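PDB 4RM7: acyl-CoA dehydrogenase from Slackia heliotrinireducens, which belongs to the acyl-CoA dehydrogenase family, whose members combine an N-terminal helical domain, a middle beta domain and a C-terminal helical domain. Local coordinates for residues L151-T156 and V215-V220; L75-L80 and T249-L254. All blocks are in the same frame, centred on the assembly; numbering follows the deposited sequence.

In the fold
From the N terminus the chain first builds helices, among them helix 70-84, whose residues 75-80 find their partner far along the sequence. It then enters the middle beta domain, where contact 1 closes a loop of 58 residues, rich in strand and without helix, by pairing 151-156 with 215-220. The next regular element after strand 212-221 is helix 234-270, whose residues 249-254 return to 75-80 and close the much longer loop of contact 2. Contact 1 therefore lies wholly within that longer loop, about 19 Å from contact 2 between nearest atoms: one contact pairs two strands within the beta domain, the other joins N-terminal and C-terminal helices.

Contact 1 (L151-T156 and V215-V220); sequences LVMNGT and VRFDNV
Met153 pairs with Val220, and Gly155 with Phe217, in an antiparallel arrangement within the middle beta domain of the acyl-CoA dehydrogenase fold; the N-to-C directions of the short strand axes differ by 152°, and the axes approach to 4.7 Å. Between these two hydrogen-bonded pairs the strand 151-156 spends one residue and the other segment two, Asp218 and Asn219: a beta bulge, where a surplus residue is absorbed without ending the pairing. Before the bulge Met153 N donates to Val220 O and Val220 N to Met153 O; beyond it Phe217 N reaches Gly155 O at 2.8 Å, while the return bond from Gly155 N to Phe217 O is longer, 3.3 Å.

The corner at Asn219, which has a positive phi, is tied down by a side chain. With CG beside the backbone N (chi1 -75°), the Asn154 side chain reaches across to the corner, and its amide grips it twice. Its OD1 accepts Asn219 N at 2.7 Å, with the donor above the carbonyl plane, and its ND2 gives a hydrogen to Asn219 OD1 at 3.0 Å, the acceptor lying in the amide plane of Asn154. The two amides stand almost perpendicular, at 89°. Nearby, the CG2 branch of Val152 packs on the backbone of Asn219.

Thr156 and Arg216 occupy one face of the sheet, OG1 of the threonine lying against CG of the arginine, whose guanidinium group makes a cation-pi contact with Tyr198. Met153, Phe217 and Val220 occupy the other face, where strand 168-175 contributes Val171 beside Met153 and Phe217. Here the selenomethionine at position 153 forms a Met-aromatic contact: SE sits over a face of the Phe217 ring, 4.2 Å from its centroid, while Gly155 O meets the ring edge in plane, 3.7 Å from Phe217 CD2.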
loop_
_atom_site.group_PDB
_atom_site.type_symbol
_atom_site.label_atom_id
_atom_site.label_comp_id
_atom_site.label_asym_id
_atom_site.label_seq_id
_atom_site.Cartn_x
_atom_site.Cartn_y
_atom_site.Cartn_z
ATOM N N LEU A 151 28.261 -40.000 24.600
ATOM C CA LEU A 151 27.270 -39.350 23.765
ATOM C C LEU A 151 27.768 -37.951 23.453
ATOM O O LEU A 151 28.114 -37.196 24.347
ATOM C CB LEU A 151 25.945 -39.263 24.507
ATOM C CG LEU A 151 25.289 -40.588 24.866
ATOM C CD1 LEU A 151 23.934 -40.370 25.508
ATOM C CD2 LEU A 151 25.162 -41.447 23.625
ATOM N N VAL A 152 27.818 -37.615 22.177
ATOM C CA VAL A 152 28.390 -36.352 21.758
ATOM C C VAL A 152 27.454 -35.503 20.898
ATOM O O VAL A 152 26.881 -35.984 19.936
ATOM C CB VAL A 152 29.700 -36.602 21.011
ATOM C CG1 VAL A 152 29.419 -37.211 19.652
ATOM C CG2 VAL A 152 30.496 -35.324 20.888
HETATM N N MSE A 153 27.333 -34.227 21.240
HETATM C CA MSE A 153 26.402 -33.339 20.562
HETATM C C MSE A 153 27.114 -32.330 19.655
HETATM O O MSE A 153 28.107 -31.716 20.052
HETATM C CB MSE A 153 25.535 -32.607 21.583
HETATM C CG MSE A 153 24.565 -31.605 20.954
HETATM SE SE MSE A 153 23.528 -30.549 22.252
HETATM C CE MSE A 153 22.197 -31.875 22.777
ATOM N N ASN A 154 26.592 -32.175 18.437
ATOM C CA ASN A 154 27.139 -31.246 17.455
ATOM C C ASN A 154 26.028 -30.531 16.716
ATOM O O ASN A 154 25.096 -31.159 16.214
ATOM C CB ASN A 154 28.038 -31.963 16.453
ATOM C CG ASN A 154 29.381 -32.334 17.036
ATOM O OD1 ASN A 154 30.245 -31.469 17.248
ATOM N ND2 ASN A 154 29.577 -33.629 17.295
ATOM N N GLY A 155 26.138 -29.210 16.654
ATOM C CA GLY A 155 25.123 -28.384 16.038
ATOM C C GLY A 155 25.318 -26.928 16.406
ATOM O O GLY A 155 26.199 -26.590 17.193
ATOM N N THR A 156 24.488 -26.069 15.825
ATOM C CA THR A 156 24.549 -24.635 16.044
ATOM C C THR A 156 23.139 -24.094 16.185
ATOM O O THR A 156 22.297 -24.280 15.305
ATOM C CB THR A 156 25.251 -23.898 14.896
ATOM O OG1 THR A 156 26.653 -24.146 14.958
ATOM C CG2 THR A 156 25.034 -22.398 15.010
ATOM N N VAL A 215 24.710 -20.066 19.478
ATOM C CA VAL A 215 25.434 -20.996 20.327
ATOM C C VAL A 215 25.881 -22.208 19.531
ATOM O O VAL A 215 25.058 -22.909 18.944
ATOM C CB VAL A 215 24.581 -21.463 21.526
ATOM C CG1 VAL A 215 25.373 -22.414 22.379
ATOM C CG2 VAL A 215 24.127 -20.272 22.352
ATOM N N ARG A 216 27.184 -22.456 19.514
ATOM C CA ARG A 216 27.723 -23.616 18.820
ATOM C C ARG A 216 28.054 -24.707 19.826
ATOM O O ARG A 216 28.665 -24.454 20.870
ATOM C CB ARG A 216 28.971 -23.239 18.016
ATOM C CG ARG A 216 29.431 -24.287 16.982
ATOM C CD ARG A 216 30.967 -24.355 16.868
ATOM N NE ARG A 216 31.609 -23.105 17.285
ATOM C CZ ARG A 216 32.902 -22.970 17.599
ATOM N NH1 ARG A 216 33.741 -24.003 17.546
ATOM N NH2 ARG A 216 33.360 -21.782 17.969
ATOM N N PHE A 217 27.640 -25.927 19.505
ATOM C CA PHE A 217 28.019 -27.097 20.272
ATOM C C PHE A 217 29.072 -27.881 19.480
ATOM O O PHE A 217 28.787 -28.433 18.409
ATOM C CB PHE A 217 26.789 -27.947 20.577
ATOM C CG PHE A 217 25.725 -27.209 21.339
ATOM C CD1 PHE A 217 25.602 -27.365 22.717
ATOM C CD2 PHE A 217 24.847 -26.344 20.677
ATOM C CE1 PHE A 217 24.624 -26.668 23.428
ATOM C CE2 PHE A 217 23.862 -25.639 21.380
ATOM C CZ PHE A 217 23.753 -25.798 22.762
ATOM N N ASP A 218 30.297 -27.885 19.996
ATOM C CA ASP A 218 31.419 -28.560 19.347
ATOM C C ASP A 218 31.824 -29.792 20.152
ATOM O O ASP A 218 32.506 -29.667 21.170
ATOM C CB ASP A 218 32.608 -27.596 19.188
ATOM C CG ASP A 218 33.882 -28.295 18.739
ATOM O OD1 ASP A 218 33.798 -29.281 17.973
ATOM O OD2 ASP A 218 34.977 -27.853 19.155
ATOM N N ASN A 219 31.408 -30.967 19.677
ATOM C CA ASN A 219 31.578 -32.245 20.388
ATOM C C ASN A 219 31.332 -32.154 21.886
ATOM O O ASN A 219 32.236 -32.375 22.671
ATOM C CB ASN A 219 32.976 -32.827 20.154
ATOM C CG ASN A 219 33.175 -33.304 18.734
ATOM O OD1 ASN A 219 32.358 -34.048 18.205
ATOM N ND2 ASN A 219 34.260 -32.861 18.100
ATOM N N VAL A 220 30.115 -31.817 22.284
ATOM C CA VAL A 220 29.826 -31.690 23.702
ATOM C C VAL A 220 29.325 -33.004 24.280
ATOM O O VAL A 220 28.367 -33.588 23.777
ATOM C CB VAL A 220 28.800 -30.590 23.958
ATOM C CG1 VAL A 220 28.504 -30.498 25.443
ATOM C CG2 VAL A 220 29.329 -29.274 23.430
#

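Contact 2 (L75-L80 and T249-L254); sequences LVIEEL and TCAAAL
Ile77 and Ala251 face each other across two helices that run in broadly the same direction, and their meeting illustrates how small residues let helices come close. The apolar contacts all use one branch of the isoleucine. CG2 stands anti to the backbone N of Ile77, which carries it over the alanine pair: Ile77 CG2 is 4.1 Å from Ala251 CB and equally far from Ala252 CB, and it also rests on the backbone of Ala252, 3.8 Å from Ala252 N. Where only the methyls of Ala251 and Ala252 meet Ile77, the short axes approach to 7.5 Å, at an angle of 33°.

Backbone contact follows from this closeness. Glu78 CA and Ala251 CA are 5.0 Å apart, and the CA-H of Glu78 is directed at the carbonyl of Ala251, with Glu78 CA 3.6 Å from Ala251 O; no conventional hydrogen bond links the two segments. In the acyl-CoA dehydrogenase fold this joins helix 70-84 of the N-terminal helical domain to the long helix 234-270 of the C-terminal one, deep in the chain and without help from another subunit.

The remaining contact sets a carboxylate against an aliphatic side chain. Glu78 has CG anti to its backbone N, chi1 165°, and a chain extended beyond CG, which carries its carboxylate to Leu254, one helical turn beyond Ala251. The leucine side chain crosses it at a slant, Leu254 CD2 lying 3.3 Å from Glu78 OE2 and 3.7 Å from Glu78 CD. Glu78 is buried, and its OE2 forms a salt bridge with Arg299 NE of helix 282-311, which probably balances its charge; Leu254 also packs on Arg299 and on Met298.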
loop_
_atom_site.group_PDB
_atom_site.type_symbol
_atom_site.label_atom_id
_atom_site.label_comp_id
_atom_site.label_asym_id
_atom_site.label_seq_id
_atom_site.Cartn_x
_atom_site.Cartn_y
_atom_site.Cartn_z
ATOM N N LEU A 75 -3.924 -10.636 27.622
ATOM C CA LEU A 75 -4.234 -9.371 28.274
ATOM C C LEU A 75 -3.046 -8.911 29.125
ATOM O O LEU A 75 -2.729 -7.719 29.151
ATOM C CB LEU A 75 -5.499 -9.487 29.129
ATOM C CG LEU A 75 -6.806 -9.790 28.393
ATOM C CD1 LEU A 75 -7.943 -9.991 29.400
ATOM C CD2 LEU A 75 -7.155 -8.688 27.376
ATOM N N VAL A 76 -2.374 -9.855 29.792
ATOM C CA VAL A 76 -1.232 -9.505 30.640
ATOM C C VAL A 76 -0.119 -8.945 29.761
ATOM O O VAL A 76 0.361 -7.832 29.992
ATOM C CB VAL A 76 -0.723 -10.710 31.471
ATOM C CG1 VAL A 76 0.641 -10.441 32.044
ATOM C CG2 VAL A 76 -1.675 -11.024 32.606
ATOM N N ILE A 77 0.243 -9.677 28.713
ATOM C CA ILE A 77 1.325 -9.244 27.824
ATOM C C ILE A 77 1.018 -7.964 27.060
ATOM O O ILE A 77 1.876 -7.087 26.958
ATOM C CB ILE A 77 1.677 -10.342 26.839
ATOM C CG1 ILE A 77 2.223 -11.538 27.609
ATOM C CG2 ILE A 77 2.703 -9.841 25.799
ATOM C CD1 ILE A 77 2.057 -12.825 26.886
ATOM N N GLU A 78 -0.203 -7.829 26.546
ATOM C CA GLU A 78 -0.567 -6.601 25.834
ATOM C C GLU A 78 -0.489 -5.384 26.772
ATOM O O GLU A 78 0.015 -4.336 26.389
ATOM C CB GLU A 78 -1.965 -6.710 25.214
ATOM C CG GLU A 78 -2.561 -5.380 24.779
ATOM C CD GLU A 78 -4.053 -5.451 24.403
ATOM O OE1 GLU A 78 -4.781 -6.301 24.952
ATOM O OE2 GLU A 78 -4.509 -4.640 23.558
ATOM N N GLU A 79 -0.951 -5.534 28.010
ATOM C CA GLU A 79 -0.963 -4.403 28.924
ATOM C C GLU A 79 0.433 -3.986 29.390
ATOM O O GLU A 79 0.712 -2.792 29.507
ATOM C CB GLU A 79 -1.845 -4.700 30.140
ATOM C CG GLU A 79 -1.996 -3.527 31.141
ATOM C CD GLU A 79 -2.579 -2.213 30.548
ATOM O OE1 GLU A 79 -2.869 -2.111 29.327
ATOM O OE2 GLU A 79 -2.752 -1.259 31.330
ATOM N N LEU A 80 1.313 -4.952 29.648
ATOM C CA LEU A 80 2.654 -4.618 30.112
ATOM C C LEU A 80 3.444 -3.974 28.975
ATOM O O LEU A 80 4.229 -3.057 29.199
ATOM C CB LEU A 80 3.376 -5.865 30.641
ATOM C CG LEU A 80 2.737 -6.379 31.930
ATOM C CD1 LEU A 80 3.431 -7.603 32.413
ATOM C CD2 LEU A 80 2.741 -5.291 33.004
ATOM N N THR A 249 3.784 -13.068 20.826
ATOM C CA THR A 249 4.521 -12.054 20.093
ATOM C C THR A 249 3.583 -11.013 19.496
ATOM O O THR A 249 3.866 -9.810 19.503
ATOM C CB THR A 249 5.368 -12.694 18.998
ATOM O OG1 THR A 249 6.462 -13.361 19.617
ATOM C CG2 THR A 249 5.918 -11.655 18.065
ATOM N N CYS A 250 2.437 -11.469 19.018
ATOM C CA CYS A 250 1.475 -10.543 18.446
ATOM C C CYS A 250 0.822 -9.676 19.529
ATOM O O CYS A 250 0.614 -8.479 19.323
ATOM C CB CYS A 250 0.437 -11.303 17.615
ATOM S SG CYS A 250 1.206 -11.988 16.093
ATOM N N ALA A 251 0.541 -10.260 20.691
ATOM C CA ALA A 251 0.046 -9.480 21.816
ATOM C C ALA A 251 1.062 -8.396 22.233
ATOM O O ALA A 251 0.681 -7.270 22.571
ATOM C CB ALA A 251 -0.281 -10.400 22.990
ATOM N N ALA A 252 2.352 -8.728 22.198
ATOM C CA ALA A 252 3.382 -7.744 22.495
ATOM C C ALA A 252 3.397 -6.652 21.438
ATOM O O ALA A 252 3.542 -5.473 21.763
ATOM C CB ALA A 252 4.781 -8.408 22.607
ATOM N N ALA A 253 3.252 -7.039 20.174
ATOM C CA ALA A 253 3.280 -6.063 19.090
ATOM C C ALA A 253 2.109 -5.079 19.225
ATOM O O ALA A 253 2.259 -3.862 19.052
ATOM C CB ALA A 253 3.240 -6.763 17.771
ATOM N N LEU A 254 0.948 -5.625 19.559
ATOM C CA LEU A 254 -0.263 -4.846 19.723
ATOM C C LEU A 254 -0.098 -3.836 20.866
ATOM O O LEU A 254 -0.425 -2.653 20.750
ATOM C CB LEU A 254 -1.428 -5.783 19.995
ATOM C CG LEU A 254 -2.740 -5.175 20.469
ATOM C CD1 LEU A 254 -3.302 -4.214 19.415
ATOM C CD2 LEU A 254 -3.725 -6.295 20.817
#